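PDB 7DUF: E3 ubiquitin-protein ligase ORTHRUS 2 from Arabidopsis thaliana, which probably acts as a RING-type E3 ubiquitin transferase and carries a zinc-binding PHD finger whose conformation abrogates histone H3K4 peptide recognition. Local coordinates for residues W41-S44 against C45-S48. Residues are numbered along the deposited sequence; the frame is centred on the assembly and turned at random.
Sequences WHVS and CLSS. With ZN (zinc ion), chain D.
The zinc site of this PHD finger built from three cysteines and a histidine takes two of its four ligands from the end of strand 40-42 (His42) and the turn after it (Cys45). His42 binds the zinc ion through ND1 at 2.1 Å and Cys45 through SG at 2.3 Å; Cys19 and Cys22 complete the site. CG of His42 lies anti to the backbone N (chi1 -171°), which swings the ring off the strand end to the metal, while NE2 is hydrogen-bonded to Glu30 OE2, a second-shell carboxylate that, together with the zinc bond at ND1, probably limits the ring's rotation. Between the two ligands the chain folds back, and Cys45 N makes a weak, bent hydrogen bond to His42 O at 3.1 Å. Ser44 CB lies over one face of the imidazole, offset toward its rim. Leu46 packs on apolar neighbours: its CD2 meets Trp41 CE3 at 3.8 Å, the two side chains crossing at about a right angle, and its CD1 sits 4.1 Å from Val43 CG2. Trp59, which meets the Trp41 ring edge-to-face, also touches Leu46, and Trp41 in turn rests on Cys61 of the four-cysteine zinc site. An alanine in place of Leu46 would lose both methyl contacts and would probably leave a gap between the indole and Val43. At the metal, Cys45 SG lies 3.6 Å from His42 ND1.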
# COMPACT_ATOMS: atom_id res chain seq x y z
N TRP A 41 -2.62 -0.35 10.22
CA TRP A 41 -3.91 -0.97 10.48
C TRP A 41 -3.94 -2.35 9.84
O TRP A 41 -3.38 -2.56 8.76
CB TRP A 41 -5.06 -0.12 9.93
CG TRP A 41 -5.26 1.17 10.66
CD1 TRP A 41 -4.45 2.27 10.62
CD2 TRP A 41 -6.35 1.52 11.53
NE1 TRP A 41 -4.95 3.26 11.42
CE2 TRP A 41 -6.12 2.83 11.98
CE3 TRP A 41 -7.49 0.84 11.97
CZ2 TRP A 41 -6.99 3.48 12.85
CZ3 TRP A 41 -8.36 1.49 12.83
CH2 TRP A 41 -8.10 2.79 13.27
N HIS A 42 -4.60 -3.29 10.52
CA HIS A 42 -4.81 -4.62 9.96
C HIS A 42 -5.95 -4.55 8.96
O HIS A 42 -7.11 -4.34 9.35
CB HIS A 42 -5.09 -5.63 11.07
CG HIS A 42 -5.10 -7.05 10.60
ND1 HIS A 42 -5.59 -8.08 11.37
CD2 HIS A 42 -4.67 -7.61 9.44
CE1 HIS A 42 -5.46 -9.22 10.70
NE2 HIS A 42 -4.91 -8.96 9.53
N VAL A 43 -5.64 -4.72 7.68
CA VAL A 43 -6.63 -4.51 6.63
C VAL A 43 -7.77 -5.51 6.73
O VAL A 43 -8.89 -5.24 6.28
CB VAL A 43 -5.96 -4.54 5.24
CG1 VAL A 43 -5.85 -5.97 4.72
CG2 VAL A 43 -6.73 -3.67 4.26
N SER A 44 -7.52 -6.68 7.33
CA SER A 44 -8.58 -7.67 7.48
C SER A 44 -9.64 -7.20 8.47
O SER A 44 -10.83 -7.43 8.25
CB SER A 44 -7.98 -9.01 7.92
OG SER A 44 -8.87 -9.70 8.78
N CYS A 45 -9.22 -6.54 9.54
CA CYS A 45 -10.12 -6.12 10.61
C CYS A 45 -10.76 -4.76 10.36
O CYS A 45 -11.36 -4.20 11.28
CB CYS A 45 -9.37 -6.10 11.94
SG CYS A 45 -8.91 -7.73 12.58
N LEU A 46 -10.65 -4.23 9.14
CA LEU A 46 -11.27 -2.94 8.84
C LEU A 46 -12.76 -3.11 8.59
O LEU A 46 -13.26 -4.21 8.35
CB LEU A 46 -10.60 -2.30 7.63
CG LEU A 46 -9.28 -1.58 7.87
CD1 LEU A 46 -8.75 -0.98 6.57
CD2 LEU A 46 -9.43 -0.50 8.93
N SER A 47 -13.48 -1.99 8.66
CA SER A 47 -14.91 -2.01 8.35
C SER A 47 -15.14 -1.94 6.84
O SER A 47 -15.94 -2.71 6.29
CB SER A 47 -15.62 -0.85 9.06
OG SER A 47 -16.11 -1.26 10.32
N SER A 48 -14.46 -1.02 6.16
CA SER A 48 -14.54 -0.87 4.71
C SER A 48 -13.13 -0.86 4.15
O SER A 48 -12.51 0.20 4.02
CB SER A 48 -15.31 0.39 4.33
OG SER A 48 -16.69 0.25 4.58
ZN ZN D . -6.66 -7.86 13.14